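Local coordinates for protein transaminase (Bacillus megaterium, PDB 5G0A) that probably transfers amino groups between amines or amino acids and carbonyl acceptors with S selectivity, using pyridoxal-5'-phosphate as cofactor, at residues B[271-275]-B[276-280]; B[235-238]-B[239-242]; B[8-11]-B[12-15]. One frame throughout, in Å; residues are numbered along the deposited sequence.

Overall arrangement
From the N terminus, the chain first makes interaction 3, where the entry into helix 10-20 is capped at the surface; its centre lies about 37 Å from that of interaction 1 and about 39 Å from that of interaction 2. Much later, strand 231-236 of the large mixed sheet runs into interaction 2, a buried turn folded back on Glu237. Interaction 1 follows in the loop after the neighbouring parallel strand 265-269. The three are in series, none enclosing or crossing another, and each is local, joining residues a few positions apart. Interactions 1 and 2 pack together, Thr273 against Val238 and Ser239 and Leu272 against Gly241, so the loops following two adjacent strands meet beside the cofactor.

Interaction 1: B[271-275]-B[276-280]; sequences VLTGF and GRTGK. With PLP (pyridoxal-5'-phosphate), chain K.
Thr273 and Thr278 meet through their carbon sides, the CB of Thr273 lying 3.8 Å from the CG2 methyl of Thr278, with the two side chains set at a slant to each other. Both methyls stand anti to their own carbonyl carbons, and the hydroxyls are engaged by other partners: Thr273 OG1 with Glu270, Thr278 OG1 with His286 and with a water. The aliphatic part of Arg277 lies over the backbone of Leu272 and Thr273, CG 3.4 Å from Leu272 O. Arg277 then bends at chi2 (56°) and chi3 (57°), which carries the guanidinium away toward Asn57 and the carbonyls of Leu386 and Ala445. Its NE keeps a link to Leu272, giving its N-H to a water in the guanidinium plane at 2.9 Å; the same water lies 2.7 Å from Leu272 O, to which it can donate. A second water donates to Thr273 O at 2.6 Å and to Lys280 O, accepts from Thr278 N and hydrogen-bonds Thr278 OG1. At the other end Val271 CG1 lies over the face of the pyridine ring, 3.6 Å from C4 of pyridoxal-5'-phosphate, while Leu272 CB comes within 3.3 Å of its O3. The type I turn from Gly276 to Gly279 closes with a bond from Gly279 N to Gly276 O. The chemistry implies a loop joined largely through ordered water, which serves the carbonyls of Leu272 and Thr273, while Val271 and Leu272 line the cofactor.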
# COMPACT_ATOMS: atom_id res chain seq x y z
N VAL B 271 -26.14 -8.29 -0.75
CA VAL B 271 -26.67 -7.30 -1.70
C VAL B 271 -27.43 -7.99 -2.81
O VAL B 271 -28.49 -7.51 -3.21
CB VAL B 271 -25.55 -6.41 -2.30
CG1 VAL B 271 -26.09 -5.58 -3.47
CG2 VAL B 271 -24.98 -5.50 -1.23
N LEU B 272 -26.91 -9.11 -3.30
CA LEU B 272 -27.63 -9.85 -4.33
C LEU B 272 -28.60 -10.90 -3.76
O LEU B 272 -29.75 -10.99 -4.23
CB LEU B 272 -26.67 -10.46 -5.35
CG LEU B 272 -27.34 -11.01 -6.62
CD1 LEU B 272 -26.52 -10.66 -7.86
CD2 LEU B 272 -27.55 -12.51 -6.48
N THR B 273 -28.16 -11.67 -2.77
CA THR B 273 -29.02 -12.77 -2.28
C THR B 273 -30.12 -12.33 -1.32
O THR B 273 -30.96 -13.15 -0.91
CB THR B 273 -28.20 -13.87 -1.59
OG1 THR B 273 -27.43 -13.28 -0.54
CG2 THR B 273 -27.29 -14.57 -2.61
N GLY B 274 -30.11 -11.05 -0.94
CA GLY B 274 -31.03 -10.54 0.04
C GLY B 274 -32.46 -10.36 -0.45
O GLY B 274 -32.72 -10.28 -1.65
N PHE B 275 -33.37 -10.28 0.51
CA PHE B 275 -34.78 -9.93 0.25
C PHE B 275 -35.51 -10.86 -0.69
O PHE B 275 -36.06 -10.45 -1.71
CB PHE B 275 -34.93 -8.42 -0.08
CG PHE B 275 -34.42 -7.57 1.03
CD1 PHE B 275 -35.17 -7.39 2.18
CD2 PHE B 275 -33.11 -7.06 0.98
CE1 PHE B 275 -34.68 -6.67 3.25
CE2 PHE B 275 -32.60 -6.33 2.06
CZ PHE B 275 -33.39 -6.11 3.18
N GLY B 276 -35.48 -12.15 -0.32
CA GLY B 276 -36.33 -13.15 -0.96
C GLY B 276 -35.76 -13.80 -2.20
O GLY B 276 -36.33 -14.76 -2.73
N ARG B 277 -34.61 -13.29 -2.67
CA ARG B 277 -33.99 -13.74 -3.91
C ARG B 277 -33.80 -15.27 -3.96
O ARG B 277 -33.89 -15.88 -5.04
CB ARG B 277 -32.63 -13.01 -4.12
CG ARG B 277 -31.78 -13.43 -5.31
CD ARG B 277 -32.52 -13.34 -6.66
NE ARG B 277 -33.02 -11.98 -6.87
CZ ARG B 277 -33.80 -11.62 -7.89
NH1 ARG B 277 -34.16 -12.52 -8.81
NH2 ARG B 277 -34.22 -10.35 -7.99
N THR B 278 -33.51 -15.86 -2.80
CA THR B 278 -33.17 -17.29 -2.73
C THR B 278 -34.29 -18.10 -2.07
O THR B 278 -34.09 -19.28 -1.72
CB THR B 278 -31.85 -17.54 -1.92
OG1 THR B 278 -32.09 -17.34 -0.52
CG2 THR B 278 -30.72 -16.60 -2.41
N GLY B 279 -35.46 -17.49 -1.88
CA GLY B 279 -36.60 -18.21 -1.29
C GLY B 279 -36.65 -18.21 0.23
O GLY B 279 -37.49 -18.90 0.83
N LYS B 280 -35.73 -17.47 0.85
CA LYS B 280 -35.79 -17.10 2.26
C LYS B 280 -35.50 -15.60 2.31
O LYS B 280 -35.14 -15.02 1.27
CB LYS B 280 -34.75 -17.89 3.08
CG LYS B 280 -35.06 -19.39 3.18
CD LYS B 280 -34.12 -20.11 4.13
CE LYS B 280 -34.54 -21.58 4.27
NZ LYS B 280 -35.74 -21.73 5.16
N1 PLP K . -22.18 -7.05 -3.60
C2 PLP K . -22.79 -8.00 -4.35
C2A PLP K . -22.77 -9.44 -3.90
C3 PLP K . -23.55 -7.61 -5.56
O3 PLP K . -24.21 -8.50 -6.31
C4 PLP K . -23.58 -6.19 -5.95
C4A PLP K . -24.39 -5.74 -7.17
C5 PLP K . -22.83 -5.27 -5.06
C6 PLP K . -22.15 -5.75 -3.96
C5A PLP K . -22.71 -3.78 -5.37
O4P PLP K . -23.95 -3.10 -5.39
P PLP K . -24.03 -1.73 -6.25
O1P PLP K . -25.40 -1.26 -5.85
O2P PLP K . -22.90 -0.81 -5.84
O3P PLP K . -23.93 -2.15 -7.69
O HOH W 1 -31.94 -9.82 -5.24
O HOH W 2 -32.85 -14.78 -0.15

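Interaction 2: B[235-238]-B[239-242]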
# COMPACT_ATOMS: atom_id res chain seq x y z
N ILE B 235 -15.09 -11.87 4.44
CA ILE B 235 -16.31 -11.48 3.72
C ILE B 235 -16.66 -12.55 2.69
O ILE B 235 -15.79 -13.02 1.99
CB ILE B 235 -16.18 -10.08 3.08
CG1 ILE B 235 -17.54 -9.64 2.52
CG2 ILE B 235 -15.03 -9.99 2.05
CD1 ILE B 235 -17.59 -8.17 2.14
N THR B 236 -17.95 -12.90 2.59
CA THR B 236 -18.41 -13.96 1.70
C THR B 236 -19.67 -13.53 0.95
O THR B 236 -20.27 -12.50 1.27
CB THR B 236 -18.78 -15.25 2.47
OG1 THR B 236 -19.86 -14.97 3.38
CG2 THR B 236 -17.57 -15.81 3.25
N GLU B 237 -20.04 -14.32 -0.06
CA GLU B 237 -21.39 -14.31 -0.64
C GLU B 237 -21.80 -15.76 -0.52
O GLU B 237 -20.99 -16.65 -0.85
CB GLU B 237 -21.37 -14.00 -2.14
CG GLU B 237 -20.71 -12.71 -2.60
CD GLU B 237 -20.61 -12.67 -4.12
OE1 GLU B 237 -21.68 -12.51 -4.78
OE2 GLU B 237 -19.50 -12.84 -4.66
N VAL B 238 -23.02 -16.05 -0.09
CA VAL B 238 -23.37 -17.48 0.08
C VAL B 238 -23.51 -18.15 -1.28
O VAL B 238 -23.29 -19.35 -1.42
CB VAL B 238 -24.63 -17.74 0.92
CG1 VAL B 238 -24.48 -17.19 2.33
CG2 VAL B 238 -25.90 -17.24 0.22
N SER B 239 -23.92 -17.37 -2.27
CA SER B 239 -23.90 -17.82 -3.63
C SER B 239 -23.23 -16.70 -4.38
O SER B 239 -23.71 -15.56 -4.35
CB SER B 239 -25.34 -18.03 -4.14
OG SER B 239 -25.35 -18.39 -5.50
N GLN B 240 -22.09 -17.00 -5.01
CA GLN B 240 -21.38 -15.96 -5.76
C GLN B 240 -22.28 -15.51 -6.90
O GLN B 240 -22.67 -16.33 -7.74
CB GLN B 240 -20.01 -16.47 -6.24
CG GLN B 240 -18.99 -16.52 -5.09
CD GLN B 240 -17.70 -17.23 -5.46
OE1 GLN B 240 -17.71 -18.29 -6.10
NE2 GLN B 240 -16.57 -16.66 -5.02
N GLY B 241 -22.64 -14.23 -6.88
CA GLY B 241 -23.65 -13.67 -7.78
C GLY B 241 -23.10 -13.50 -9.17
O GLY B 241 -23.32 -14.34 -10.04
N ALA B 242 -22.36 -12.41 -9.39
CA ALA B 242 -21.65 -12.22 -10.66
C ALA B 242 -20.71 -13.40 -10.93
O ALA B 242 -20.59 -13.85 -12.08
CB ALA B 242 -20.88 -10.90 -10.64
O HOH W 3 -24.22 -13.03 -4.04
O HOH W 4 -22.40 -10.66 -7.10
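With CG anti to the carbonyl carbon (chi1 -56°) and the chain extended beyond it, Glu237 reaches across the turn and lays its carboxylate against the backbone of Gln240 and Gly241. OE1 accepts from Gly241 N at 2.9 Å. The bond is nearly straight (N-H...O angle 169°), although the donor sits above the carboxylate plane. Two waters also donate to OE1. One water, 2.7 Å from Glu237 OE1, also donates to Ser239 O; the other, 3.1 Å from OE1, accepts from Ala242 N. Three donors therefore converge on one oxygen, while OE2 takes the backbone N-H of Tyr148 and lies 3.7 Å from Gln240 CG. The Glu237 and Gln240 side chains cross at about a right angle, with carboxylate and amide planes 60° apart, and the amide turns off to give its NE2 to Asp147 and to Glu145 O. Replacing Glu237 by an alanine would probably leave Gly241 N and both waters without their shared acceptor, deprive Tyr148 N of its own, and set the turn free to shift. The carboxylate belongs to the pocket of pyridoxal-5'-phosphate and lies about 3 Å from the cofactor at nearest atoms. Structurally, the bend follows strand 231-236, which is flanked in the mixed sheet by strands 140-144 and 265-269. Val238 packs on Asn268 of the latter and, with Ser239, on Tyr384 of strand 378-384, before the chain continues to helix 251-262.

Interaction 3: B[8-11]-B[12-15]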
# COMPACT_ATOMS: atom_id res chain seq x y z
N ILE B 8 -41.05 13.01 -26.87
CA ILE B 8 -39.80 12.26 -26.94
C ILE B 8 -39.47 11.88 -28.37
O ILE B 8 -40.18 11.08 -28.98
CB ILE B 8 -39.80 10.98 -26.07
CG1 ILE B 8 -40.24 11.28 -24.63
CG2 ILE B 8 -38.42 10.32 -26.10
CD1 ILE B 8 -40.51 10.05 -23.78
N ASN B 9 -38.37 12.43 -28.88
CA ASN B 9 -37.77 12.00 -30.14
C ASN B 9 -36.73 10.92 -29.81
O ASN B 9 -35.60 11.24 -29.45
CB ASN B 9 -37.11 13.19 -30.83
CG ASN B 9 -36.42 12.84 -32.14
OD1 ASN B 9 -36.16 11.67 -32.46
ND2 ASN B 9 -36.10 13.88 -32.91
N TRP B 10 -37.12 9.66 -29.95
CA TRP B 10 -36.26 8.55 -29.53
C TRP B 10 -35.00 8.39 -30.39
O TRP B 10 -33.97 7.91 -29.91
CB TRP B 10 -37.05 7.24 -29.39
CG TRP B 10 -37.94 7.18 -28.17
CD1 TRP B 10 -39.29 7.41 -28.11
CD2 TRP B 10 -37.52 6.88 -26.83
NE1 TRP B 10 -39.74 7.27 -26.81
CE2 TRP B 10 -38.67 6.94 -26.01
CE3 TRP B 10 -36.29 6.56 -26.25
CZ2 TRP B 10 -38.63 6.68 -24.62
CZ3 TRP B 10 -36.25 6.28 -24.86
CH2 TRP B 10 -37.41 6.36 -24.07
N GLU B 11 -35.06 8.80 -31.66
CA GLU B 11 -33.85 8.82 -32.47
C GLU B 11 -32.87 9.88 -31.93
O GLU B 11 -31.65 9.66 -31.93
CB GLU B 11 -34.17 9.03 -33.97
CG GLU B 11 -34.79 7.79 -34.60
CD GLU B 11 -33.87 6.59 -34.56
OE1 GLU B 11 -32.70 6.73 -34.97
OE2 GLU B 11 -34.29 5.50 -34.12
N GLN B 12 -33.39 11.00 -31.44
CA GLN B 12 -32.54 12.03 -30.81
C GLN B 12 -31.96 11.51 -29.49
O GLN B 12 -30.77 11.76 -29.20
CB GLN B 12 -33.33 13.31 -30.54
CG GLN B 12 -32.47 14.50 -30.16
CD GLN B 12 -33.23 15.80 -30.09
OE1 GLN B 12 -34.26 15.90 -29.42
NE2 GLN B 12 -32.72 16.82 -30.76
N VAL B 13 -32.80 10.82 -28.72
CA VAL B 13 -32.37 10.17 -27.46
C VAL B 13 -31.19 9.23 -27.74
O VAL B 13 -30.17 9.28 -27.07
CB VAL B 13 -33.54 9.40 -26.77
CG1 VAL B 13 -33.04 8.45 -25.67
CG2 VAL B 13 -34.61 10.34 -26.23
N LYS B 14 -31.31 8.42 -28.79
CA LYS B 14 -30.25 7.49 -29.14
C LYS B 14 -28.96 8.22 -29.55
O LYS B 14 -27.85 7.80 -29.19
CB LYS B 14 -30.74 6.51 -30.24
CG LYS B 14 -31.67 5.43 -29.69
CD LYS B 14 -32.52 4.73 -30.75
CE LYS B 14 -31.73 3.90 -31.72
NZ LYS B 14 -32.68 3.29 -32.72
N GLU B 15 -29.10 9.33 -30.27
CA GLU B 15 -27.98 10.14 -30.71
C GLU B 15 -27.26 10.72 -29.49
O GLU B 15 -26.03 10.64 -29.39
CB GLU B 15 -28.45 11.25 -31.65
CG GLU B 15 -27.39 12.26 -32.06
CD GLU B 15 -27.97 13.39 -32.89
OE1 GLU B 15 -28.40 13.12 -34.04
OE2 GLU B 15 -28.03 14.54 -32.39
O HOH W 5 -36.08 13.99 -27.38
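Val13 N donates to Asn9 O at 2.9 Å, in the carbonyl plane, and begins the bonding of helix 10-20. The Asn9 side chain bonds the preceding N-H: with CG anti to the backbone N (chi1 178°), it folds OD1 over the helix end to accept from Gln12 N at 3.0 Å. This donor stands well above the amide carbonyl plane, off the lone pairs. Gln12 CB packs 3.5 Å from Asn9 CG; the two side chains cross at about a right angle, with amide planes 31° apart. The next two backbone bonds, Lys14 N to Trp10 O and Glu15 N to Glu11 O, continue the helical pattern. On the solvent side Glu11 and Lys14 run side by side, and bends at Glu11 chi2 and Lys14 chi3 help bring OE2 within 3.1 Å of NZ, a salt bridge in which NZ approaches OE2 from its syn side, somewhat out of the carboxylate plane. The other flank is apolar. The CG2 methyl of Ile8 lies 3.3 Å above the plane of the Trp10 ring, offset toward its rim, and also meets Val13 CG2. Val13 CG1 touches Trp10 CE3 at 3.8 Å. This flank packs on Asp92, Arg81 and Thr91 of the second subunit, while Trp10 also rests on Pro35 and Pro47 of its own chain. The arrangement is a classic asparagine N-cap, here opening a surface helix at a subunit interface.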